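Long-range contacts in DR2417 (PDB 4XWW), which probably degrades and matures RNA as a metal-dependent 5'-3' exonuclease, possibly with endonuclease activity, of the metallo-beta-lactamase superfamily: residues R38-G48 with H73-T83; K424-I434 with D440-A450. All blocks are in the same frame, centred on the assembly; numbering follows the deposited sequence.

Contact 1: R38-G48 with H73-T83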
loop_
_atom_site.group_PDB
_atom_site.type_symbol
_atom_site.label_atom_id
_atom_site.label_comp_id
_atom_site.label_asym_id
_atom_site.label_seq_id
_atom_site.Cartn_x
_atom_site.Cartn_y
_atom_site.Cartn_z
ATOM N N ARG A 38 -25.167 24.095 -13.632
ATOM C CA ARG A 38 -26.234 25.020 -13.309
ATOM C C ARG A 38 -26.254 26.202 -14.265
ATOM O O ARG A 38 -25.239 26.866 -14.479
ATOM C CB ARG A 38 -26.128 25.535 -11.870
ATOM C CG ARG A 38 -27.285 26.479 -11.512
ATOM C CD ARG A 38 -27.265 26.946 -10.064
ATOM N NE ARG A 38 -28.314 27.950 -9.866
ATOM C CZ ARG A 38 -28.468 28.687 -8.771
ATOM N NH1 ARG A 38 -27.638 28.551 -7.748
ATOM N NH2 ARG A 38 -29.459 29.571 -8.708
ATOM N N TYR A 39 -27.426 26.421 -14.846
ATOM C CA TYR A 39 -27.706 27.626 -15.628
ATOM C C TYR A 39 -29.028 28.254 -15.178
ATOM O O TYR A 39 -30.099 27.662 -15.335
ATOM C CB TYR A 39 -27.756 27.312 -17.126
ATOM C CG TYR A 39 -27.817 28.574 -17.954
ATOM C CD1 TYR A 39 -29.031 29.192 -18.210
ATOM C CD2 TYR A 39 -26.661 29.176 -18.433
ATOM C CE1 TYR A 39 -29.101 30.355 -18.930
ATOM C CE2 TYR A 39 -26.723 30.360 -19.168
ATOM C CZ TYR A 39 -27.956 30.936 -19.413
ATOM O OH TYR A 39 -28.064 32.104 -20.140
ATOM N N GLY A 40 -28.951 29.458 -14.625
ATOM C CA GLY A 40 -30.125 30.109 -14.072
ATOM C C GLY A 40 -30.674 29.261 -12.946
ATOM O O GLY A 40 -29.933 28.892 -12.035
ATOM N N ASP A 41 -31.959 28.921 -13.018
ATOM C CA ASP A 41 -32.564 28.106 -11.970
ATOM C C ASP A 41 -32.767 26.652 -12.401
ATOM O O ASP A 41 -33.666 25.965 -11.917
ATOM C CB ASP A 41 -33.888 28.714 -11.521
ATOM C CG ASP A 41 -33.693 29.954 -10.659
ATOM O OD1 ASP A 41 -32.569 30.158 -10.145
ATOM O OD2 ASP A 41 -34.668 30.718 -10.488
ATOM N N GLU A 42 -31.923 26.186 -13.314
ATOM C CA GLU A 42 -31.983 24.799 -13.751
ATOM C C GLU A 42 -30.678 24.085 -13.448
ATOM O O GLU A 42 -29.591 24.629 -13.640
ATOM C CB GLU A 42 -32.304 24.706 -15.248
ATOM C CG GLU A 42 -33.685 25.261 -15.613
ATOM C CD GLU A 42 -33.999 25.124 -17.099
ATOM O OE1 GLU A 42 -33.071 24.839 -17.887
ATOM O OE2 GLU A 42 -35.179 25.308 -17.480
ATOM N N ILE A 43 -30.802 22.848 -12.985
ATOM C CA ILE A 43 -29.639 22.023 -12.724
ATOM C C ILE A 43 -29.748 20.668 -13.404
ATOM O O ILE A 43 -30.792 20.032 -13.366
ATOM C CB ILE A 43 -29.434 21.821 -11.203
ATOM C CG1 ILE A 43 -28.863 23.104 -10.592
ATOM C CG2 ILE A 43 -28.530 20.622 -10.936
ATOM C CD1 ILE A 43 -28.872 23.131 -9.058
ATOM N N VAL A 44 -28.654 20.235 -14.021
ATOM C CA VAL A 44 -28.502 18.856 -14.462
ATOM C C VAL A 44 -27.356 18.250 -13.665
ATOM O O VAL A 44 -26.322 18.895 -13.494
ATOM C CB VAL A 44 -28.209 18.770 -15.967
ATOM C CG1 VAL A 44 -28.116 17.311 -16.414
ATOM C CG2 VAL A 44 -29.294 19.508 -16.757
ATOM N N VAL A 45 -27.536 17.030 -13.169
ATOM C CA VAL A 45 -26.461 16.354 -12.417
ATOM C C VAL A 45 -25.930 15.176 -13.225
ATOM O O VAL A 45 -26.689 14.505 -13.926
ATOM C CB VAL A 45 -26.953 15.854 -11.037
ATOM C CG1 VAL A 45 -25.754 15.392 -10.155
ATOM C CG2 VAL A 45 -27.732 16.944 -10.312
ATOM N N VAL A 46 -24.631 14.902 -13.126
ATOM C CA VAL A 46 -24.044 13.797 -13.872
ATOM C C VAL A 46 -23.380 12.818 -12.902
ATOM O O VAL A 46 -22.485 13.210 -12.157
ATOM C CB VAL A 46 -23.033 14.301 -14.906
ATOM C CG1 VAL A 46 -22.385 13.117 -15.646
ATOM C CG2 VAL A 46 -23.721 15.256 -15.906
ATOM N N ASP A 47 -23.942 11.620 -12.813
ATOM C CA ASP A 47 -23.373 10.509 -12.062
ATOM C C ASP A 47 -23.615 10.655 -10.558
ATOM O O ASP A 47 -23.979 11.728 -10.085
ATOM C CB ASP A 47 -21.895 10.311 -12.402
ATOM C CG ASP A 47 -21.700 9.661 -13.763
ATOM O OD1 ASP A 47 -22.696 9.169 -14.327
ATOM O OD2 ASP A 47 -20.561 9.641 -14.265
ATOM N N GLY A 48 -23.418 9.571 -9.817
ATOM C CA GLY A 48 -23.501 9.593 -8.367
ATOM C C GLY A 48 -22.679 8.472 -7.761
ATOM O O GLY A 48 -23.232 7.516 -7.234
ATOM N N HIS A 73 -30.833 23.194 -3.348
ATOM C CA HIS A 73 -31.376 23.578 -4.645
ATOM C C HIS A 73 -32.195 22.472 -5.304
ATOM O O HIS A 73 -32.282 22.406 -6.534
ATOM C CB HIS A 73 -30.237 23.996 -5.572
ATOM C CG HIS A 73 -29.416 25.126 -5.047
ATOM N ND1 HIS A 73 -29.773 26.448 -5.199
ATOM C CD2 HIS A 73 -28.237 25.132 -4.370
ATOM C CE1 HIS A 73 -28.856 27.221 -4.642
ATOM N NE2 HIS A 73 -27.914 26.439 -4.132
ATOM N N GLN A 74 -32.805 21.616 -4.491
ATOM C CA GLN A 74 -33.403 20.394 -5.021
ATOM C C GLN A 74 -34.511 20.662 -6.031
ATOM O O GLN A 74 -34.662 19.912 -6.989
ATOM C CB GLN A 74 -33.924 19.510 -3.882
ATOM C CG GLN A 74 -34.817 20.182 -2.874
ATOM C CD GLN A 74 -35.190 19.232 -1.747
ATOM O OE1 GLN A 74 -36.179 18.506 -1.837
ATOM N NE2 GLN A 74 -34.382 19.216 -0.685
ATOM N N ASP A 75 -35.272 21.736 -5.824
ATOM C CA ASP A 75 -36.352 22.104 -6.734
ATOM C C ASP A 75 -35.870 22.487 -8.125
ATOM O O ASP A 75 -36.659 22.534 -9.063
ATOM C CB ASP A 75 -37.162 23.266 -6.154
ATOM C CG ASP A 75 -38.034 22.841 -5.003
ATOM O OD1 ASP A 75 -38.306 21.627 -4.882
ATOM O OD2 ASP A 75 -38.455 23.720 -4.223
ATOM N N LYS A 76 -34.582 22.783 -8.251
ATOM C CA LYS A 76 -34.034 23.224 -9.530
ATOM C C LYS A 76 -33.530 22.053 -10.376
ATOM O O LYS A 76 -33.289 22.206 -11.573
ATOM C CB LYS A 76 -32.894 24.224 -9.303
ATOM C CG LYS A 76 -33.317 25.522 -8.621
ATOM C CD LYS A 76 -32.126 26.450 -8.451
ATOM C CE LYS A 76 -32.529 27.702 -7.677
ATOM N NZ LYS A 76 -32.796 27.401 -6.248
ATOM N N ILE A 77 -33.386 20.889 -9.751
ATOM C CA ILE A 77 -32.804 19.729 -10.426
ATOM C C ILE A 77 -33.750 19.201 -11.506
ATOM O O ILE A 77 -34.878 18.788 -11.213
ATOM C CB ILE A 77 -32.476 18.593 -9.433
ATOM C CG1 ILE A 77 -31.456 19.050 -8.385
ATOM C CG2 ILE A 77 -31.928 17.353 -10.190
ATOM C CD1 ILE A 77 -31.378 18.133 -7.196
ATOM N N LYS A 78 -33.298 19.251 -12.755
ATOM C CA LYS A 78 -34.148 18.875 -13.877
ATOM C C LYS A 78 -33.972 17.411 -14.230
ATOM O O LYS A 78 -34.847 16.801 -14.845
ATOM C CB LYS A 78 -33.850 19.745 -15.097
ATOM C CG LYS A 78 -34.248 21.186 -14.911
ATOM C CD LYS A 78 -35.736 21.288 -14.595
ATOM C CE LYS A 78 -36.046 22.604 -13.922
ATOM N NZ LYS A 78 -37.481 22.693 -13.504
ATOM N N GLY A 79 -32.838 16.843 -13.840
ATOM C CA GLY A 79 -32.578 15.456 -14.165
ATOM C C GLY A 79 -31.140 15.022 -14.015
ATOM O O GLY A 79 -30.271 15.798 -13.614
ATOM N N TRP A 80 -30.899 13.762 -14.375
ATOM C CA TRP A 80 -29.639 13.108 -14.165
ATOM C C TRP A 80 -29.163 12.430 -15.442
ATOM O O TRP A 80 -29.974 11.897 -16.208
ATOM C CB TRP A 80 -29.778 12.063 -13.052
ATOM C CG TRP A 80 -28.781 12.181 -11.918
ATOM C CD1 TRP A 80 -27.470 11.774 -11.923
ATOM C CD2 TRP A 80 -29.021 12.721 -10.613
ATOM N NE1 TRP A 80 -26.887 12.033 -10.706
ATOM C CE2 TRP A 80 -27.819 12.607 -9.882
ATOM C CE3 TRP A 80 -30.140 13.285 -9.988
ATOM C CZ2 TRP A 80 -27.699 13.043 -8.560
ATOM C CZ3 TRP A 80 -30.017 13.719 -8.671
ATOM C CH2 TRP A 80 -28.803 13.592 -7.975
ATOM N N ILE A 81 -27.848 12.457 -15.644
ATOM C CA ILE A 81 -27.153 11.690 -16.666
ATOM C C ILE A 81 -26.272 10.650 -15.979
ATOM O O ILE A 81 -25.508 11.001 -15.079
ATOM C CB ILE A 81 -26.265 12.592 -17.538
ATOM C CG1 ILE A 81 -27.114 13.593 -18.329
ATOM C CG2 ILE A 81 -25.380 11.776 -18.481
ATOM C CD1 ILE A 81 -26.277 14.651 -18.969
ATOM N N LEU A 82 -26.387 9.386 -16.388
ATOM C CA LEU A 82 -25.516 8.329 -15.861
ATOM C C LEU A 82 -24.631 7.794 -16.987
ATOM O O LEU A 82 -25.143 7.188 -17.935
ATOM C CB LEU A 82 -26.344 7.190 -15.244
ATOM C CG LEU A 82 -27.337 7.573 -14.155
ATOM C CD1 LEU A 82 -27.937 6.313 -13.547
ATOM C CD2 LEU A 82 -26.596 8.372 -13.083
ATOM N N THR A 83 -23.315 8.008 -16.887
ATOM C CA THR A 83 -22.424 7.710 -18.014
ATOM C C THR A 83 -22.093 6.220 -18.177
ATOM O O THR A 83 -21.897 5.758 -19.291
ATOM C CB THR A 83 -21.086 8.495 -17.933
ATOM O OG1 THR A 83 -20.370 8.156 -16.731
ATOM C CG2 THR A 83 -21.333 10.026 -17.976
HETATM O O HOH W 1 -36.477 25.532 -11.864
#
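Asp47 OD2 is held by two groups, Thr83 OG1 across the contact and ND1 of the zinc ligand His89. The other oxygen, OD1, takes the backbone N-H of Thr83 (2.9 Å between OD1 and N), and each oxygen meets Thr83 through its syn lone pair. The Thr83 chi1 of 61° sets OG1 between backbone N and carbonyl carbon, on the side of the carboxylate. Asp47 is thus a second-shell residue that probably helps orient the His89 imidazole. Leading up to this pair, strands 42-46 and 77-82 run parallel, their axes 4.6 Å apart and inclined by 20°. The shortest backbone bond between them joins Lys78 N to Ile43 O (2.7 Å). Asp47 N still reaches Ile81 O beyond the end of strand 42-46, while Gly79 N is buried without a partner. Val45 packs on one face of the Trp80 indole: CB stands over the five-membered ring, 3.7 Å from its centroid, in a CH-pi contact, and CG1 lies above the CE2-CZ2 edge, 3.4 Å from CZ2. The indole NE1 gives a straight bond to Asp47 O (3.0 Å, 171°), in the ring plane but from well above the carbonyl plane, which holds the indole flat against Val45. Helix 68-72 covers this face through Leu70 and Tyr69; on the other, Val44, Val46 and Ile81 pack together and Phe140 joins Val44 and Ile81. At the outer end Lys76 CD lies over one face of the Arg38 guanidinium, CE comes within 3.7 Å of NH2, and Arg38 NE is held in plane by Gly40 O. Parallel strands whose connection passes through helix 68-72, the second leading into the His84-x-His86-x-Asp88-His89 zinc-binding motif, are typical of the metallo-beta-lactamase fold.

Contact 2: K424-I434 with D440-A450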
loop_
_atom_site.group_PDB
_atom_site.type_symbol
_atom_site.label_atom_id
_atom_site.label_comp_id
_atom_site.label_asym_id
_atom_site.label_seq_id
_atom_site.Cartn_x
_atom_site.Cartn_y
_atom_site.Cartn_z
ATOM N N LYS A 424 -7.135 27.828 -24.417
ATOM C CA LYS A 424 -6.877 29.185 -23.961
ATOM C C LYS A 424 -6.526 29.208 -22.479
ATOM O O LYS A 424 -5.583 29.891 -22.061
ATOM C CB LYS A 424 -8.085 30.069 -24.218
ATOM C CG LYS A 424 -7.893 31.476 -23.682
ATOM C CD LYS A 424 -8.852 32.443 -24.316
ATOM C CE LYS A 424 -8.517 33.862 -23.877
ATOM N NZ LYS A 424 -9.478 34.864 -24.394
ATOM N N ARG A 425 -7.289 28.460 -21.684
ATOM C CA ARG A 425 -7.008 28.343 -20.260
ATOM C C ARG A 425 -7.419 26.969 -19.736
ATOM O O ARG A 425 -8.427 26.396 -20.160
ATOM C CB ARG A 425 -7.716 29.448 -19.459
ATOM C CG ARG A 425 -7.301 29.476 -17.983
ATOM C CD ARG A 425 -7.589 30.815 -17.297
ATOM N NE ARG A 425 -8.875 31.377 -17.691
ATOM C CZ ARG A 425 -9.017 32.437 -18.482
ATOM N NH1 ARG A 425 -7.947 33.062 -18.958
ATOM N NH2 ARG A 425 -10.229 32.878 -18.795
ATOM N N THR A 426 -6.615 26.447 -18.825
ATOM C CA THR A 426 -6.908 25.167 -18.192
ATOM C C THR A 426 -6.973 25.392 -16.693
ATOM O O THR A 426 -6.098 26.056 -16.129
ATOM C CB THR A 426 -5.843 24.114 -18.519
ATOM O OG1 THR A 426 -5.767 23.926 -19.938
ATOM C CG2 THR A 426 -6.174 22.782 -17.846
ATOM N N LEU A 427 -8.010 24.867 -16.043
ATOM C CA LEU A 427 -8.101 24.972 -14.588
ATOM C C LEU A 427 -8.008 23.610 -13.927
ATOM O O LEU A 427 -8.448 22.608 -14.491
ATOM C CB LEU A 427 -9.398 25.635 -14.164
ATOM C CG LEU A 427 -9.547 27.086 -14.587
ATOM C CD1 LEU A 427 -10.930 27.582 -14.208
ATOM C CD2 LEU A 427 -8.448 27.948 -13.955
ATOM N N ILE A 428 -7.429 23.587 -12.729
ATOM C CA ILE A 428 -7.360 22.362 -11.935
ATOM C C ILE A 428 -8.447 22.471 -10.863
ATOM O O ILE A 428 -8.256 23.133 -9.840
ATOM C CB ILE A 428 -5.962 22.140 -11.275
ATOM C CG1 ILE A 428 -4.812 22.216 -12.296
ATOM C CG2 ILE A 428 -5.943 20.801 -10.553
ATOM C CD1 ILE A 428 -4.838 21.147 -13.369
ATOM N N ALA A 429 -9.607 21.866 -11.110
ATOM C CA ALA A 429 -10.718 22.039 -10.184
ATOM C C ALA A 429 -10.596 21.125 -8.963
ATOM O O ALA A 429 -9.967 20.051 -9.007
ATOM C CB ALA A 429 -12.068 21.822 -10.897
ATOM N N LYS A 430 -11.179 21.611 -7.871
ATOM C CA LYS A 430 -11.348 20.880 -6.620
ATOM C C LYS A 430 -12.826 20.644 -6.417
ATOM O O LYS A 430 -13.630 21.433 -6.901
ATOM C CB LYS A 430 -10.794 21.674 -5.431
ATOM C CG LYS A 430 -9.317 21.994 -5.525
ATOM C CD LYS A 430 -8.887 22.754 -4.271
ATOM C CE LYS A 430 -7.702 23.671 -4.547
ATOM N NZ LYS A 430 -8.100 24.870 -5.334
ATOM N N ASN A 431 -13.194 19.583 -5.701
ATOM C CA ASN A 431 -14.596 19.408 -5.319
ATOM C C ASN A 431 -15.098 20.637 -4.573
ATOM O O ASN A 431 -14.388 21.182 -3.724
ATOM C CB ASN A 431 -14.781 18.171 -4.446
ATOM C CG ASN A 431 -14.425 16.906 -5.151
ATOM O OD1 ASN A 431 -14.520 16.816 -6.376
ATOM N ND2 ASN A 431 -14.010 15.904 -4.391
ATOM N N GLY A 432 -16.323 21.055 -4.879
ATOM C CA GLY A 432 -16.915 22.248 -4.288
ATOM C C GLY A 432 -16.632 23.530 -5.050
ATOM O O GLY A 432 -17.265 24.547 -4.795
ATOM N N ASP A 433 -15.701 23.493 -5.997
ATOM C CA ASP A 433 -15.420 24.697 -6.788
ATOM C C ASP A 433 -16.620 25.076 -7.644
ATOM O O ASP A 433 -17.269 24.208 -8.244
ATOM C CB ASP A 433 -14.219 24.504 -7.718
ATOM C CG ASP A 433 -12.891 24.640 -7.016
ATOM O OD1 ASP A 433 -12.861 25.048 -5.835
ATOM O OD2 ASP A 433 -11.871 24.354 -7.673
ATOM N N ILE A 434 -16.910 26.369 -7.710
ATOM C CA ILE A 434 -17.843 26.867 -8.708
ATOM C C ILE A 434 -17.021 27.330 -9.899
ATOM O O ILE A 434 -16.311 28.332 -9.821
ATOM C CB ILE A 434 -18.718 28.037 -8.187
ATOM C CG1 ILE A 434 -19.427 27.645 -6.894
ATOM C CG2 ILE A 434 -19.721 28.441 -9.241
ATOM C CD1 ILE A 434 -19.973 28.827 -6.125
ATOM N N ASP A 440 -16.274 33.709 -23.207
ATOM C CA ASP A 440 -14.889 34.090 -22.962
ATOM C C ASP A 440 -14.608 34.215 -21.469
ATOM O O ASP A 440 -13.841 35.078 -21.043
ATOM C CB ASP A 440 -14.541 35.406 -23.662
ATOM C CG ASP A 440 -13.040 35.609 -23.774
ATOM O OD1 ASP A 440 -12.351 34.607 -24.060
ATOM O OD2 ASP A 440 -12.547 36.738 -23.553
ATOM N N GLU A 441 -15.246 33.363 -20.673
ATOM C CA GLU A 441 -15.029 33.361 -19.232
ATOM C C GLU A 441 -14.767 31.946 -18.772
ATOM O O GLU A 441 -15.443 31.020 -19.200
ATOM C CB GLU A 441 -16.235 33.936 -18.481
ATOM C CG GLU A 441 -16.049 33.945 -16.956
ATOM C CD GLU A 441 -17.199 34.609 -16.214
ATOM O OE1 GLU A 441 -18.107 35.145 -16.883
ATOM O OE2 GLU A 441 -17.188 34.603 -14.960
ATOM N N PHE A 442 -13.789 31.793 -17.895
ATOM C CA PHE A 442 -13.446 30.487 -17.353
ATOM C C PHE A 442 -12.652 30.710 -16.078
ATOM O O PHE A 442 -11.441 30.938 -16.114
ATOM C CB PHE A 442 -12.651 29.675 -18.375
ATOM C CG PHE A 442 -12.433 28.224 -17.976
ATOM C CD1 PHE A 442 -13.520 27.418 -17.644
ATOM C CD2 PHE A 442 -11.166 27.668 -17.964
ATOM C CE1 PHE A 442 -13.337 26.078 -17.295
ATOM C CE2 PHE A 442 -10.976 26.332 -17.615
ATOM C CZ PHE A 442 -12.065 25.542 -17.281
ATOM N N ARG A 443 -13.344 30.674 -14.946
ATOM C CA ARG A 443 -12.697 30.949 -13.668
ATOM C C ARG A 443 -13.448 30.311 -12.512
ATOM O O ARG A 443 -14.642 30.038 -12.608
ATOM C CB ARG A 443 -12.604 32.461 -13.441
ATOM C CG ARG A 443 -13.960 33.116 -13.449
ATOM C CD ARG A 443 -13.906 34.617 -13.218
ATOM N NE ARG A 443 -15.252 35.134 -12.998
ATOM C CZ ARG A 443 -15.768 35.394 -11.800
ATOM N NH1 ARG A 443 -15.045 35.204 -10.706
ATOM N NH2 ARG A 443 -17.010 35.853 -11.699
ATOM N N VAL A 444 -12.740 30.091 -11.413
ATOM C CA VAL A 444 -13.374 29.657 -10.180
ATOM C C VAL A 444 -13.881 30.883 -9.429
ATOM O O VAL A 444 -13.083 31.727 -9.012
ATOM C CB VAL A 444 -12.409 28.874 -9.275
ATOM C CG1 VAL A 444 -13.134 28.447 -8.000
ATOM C CG2 VAL A 444 -11.805 27.652 -10.014
ATOM N N SER A 445 -15.195 30.973 -9.245
ATOM C CA SER A 445 -15.818 32.181 -8.705
ATOM C C SER A 445 -16.258 32.068 -7.247
ATOM O O SER A 445 -16.767 33.027 -6.672
ATOM C CB SER A 445 -17.020 32.564 -9.556
ATOM O OG SER A 445 -18.026 31.561 -9.512
ATOM N N GLY A 446 -16.066 30.898 -6.653
ATOM C CA GLY A 446 -16.481 30.676 -5.281
ATOM C C GLY A 446 -16.496 29.191 -4.996
ATOM O O GLY A 446 -16.118 28.398 -5.854
ATOM N N THR A 447 -16.927 28.812 -3.796
ATOM C CA THR A 447 -16.993 27.400 -3.427
ATOM C C THR A 447 -18.346 27.101 -2.798
ATOM O O THR A 447 -19.033 28.006 -2.329
ATOM C CB THR A 447 -15.839 26.983 -2.456
ATOM O OG1 THR A 447 -15.914 27.729 -1.237
ATOM C CG2 THR A 447 -14.488 27.216 -3.095
ATOM N N VAL A 448 -18.737 25.832 -2.833
ATOM C CA VAL A 448 -19.946 25.360 -2.166
ATOM C C VAL A 448 -19.549 24.208 -1.250
ATOM O O VAL A 448 -18.448 23.682 -1.368
ATOM C CB VAL A 448 -21.030 24.892 -3.167
ATOM C CG1 VAL A 448 -21.346 25.994 -4.156
ATOM C CG2 VAL A 448 -20.583 23.623 -3.896
ATOM N N ALA A 449 -20.436 23.829 -0.336
ATOM C CA ALA A 449 -20.154 22.715 0.557
ATOM C C ALA A 449 -19.931 21.443 -0.252
ATOM O O ALA A 449 -20.718 21.101 -1.140
ATOM C CB ALA A 449 -21.284 22.520 1.549
ATOM N N ALA A 450 -18.841 20.757 0.049
ATOM C CA ALA A 450 -18.505 19.517 -0.628
ATOM C C ALA A 450 -17.683 18.659 0.307
ATOM O O ALA A 450 -17.109 19.168 1.260
ATOM C CB ALA A 450 -17.744 19.787 -1.915
#
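A surface contact at the 441-447 edge of the sheet that also holds strands 42-46 and 77-82, this combines the open end of the hairpin 433-438/441-447 with side-chain packing of 424-427 on the start of strand 441-447, next to its turn. Asp433 and Thr447 form a regular antiparallel non-hydrogen-bonded pair. Ile434 faces both Ser445 and Gly446, as in a beta bulge: its N donates to Gly446 O and its O accepts Ser445 N (2.9 Å). Further along, Val448 N donates to Gly432 O (2.8 Å). Gly432 packs against the methyl of Ala450, its CA 3.5 Å from CB, and Ile434 CD1 lies against Val448 CG1. The Phe442 ring takes Leu427 CD1 over one face, offset toward the rim, 3.7 Å from the centroid. Beside it the Arg425 chain bends at chi3 (41°), turning NE back to Phe442 O (3.0 Å). Near the turn, the extended Lys424 brings NZ to the syn lone pair of Asp440 OD1 in a salt bridge (2.9 Å), an oxygen shared with Lys397. Phe442 also stacks on Phe398 and touches Leu400, both of strand 398-402, to which Arg425 and Leu427 are bonded through Phe399; helix 406-417 packs against Thr426 and Ile428.

In the fold
Both contacts reach the same mixed sheet, but contact 1 lies among its inner strands and contact 2 at its edge, where 441-447 is the outermost strand within the chain. Their centres are 18 Å apart and they do not touch; strands 34-39 and 19-23 intervene between the two pairs. Contact 1 is buried and parallel, largely aliphatic and aromatic, with one carboxylate tied into the zinc site and a cluster of charged side chains at its outer end. Contact 2 is more exposed and antiparallel, local in sequence, with a lysine-aspartate salt bridge at the surface. It also connects two sheets, since 425-426 is the edge strand of the second one.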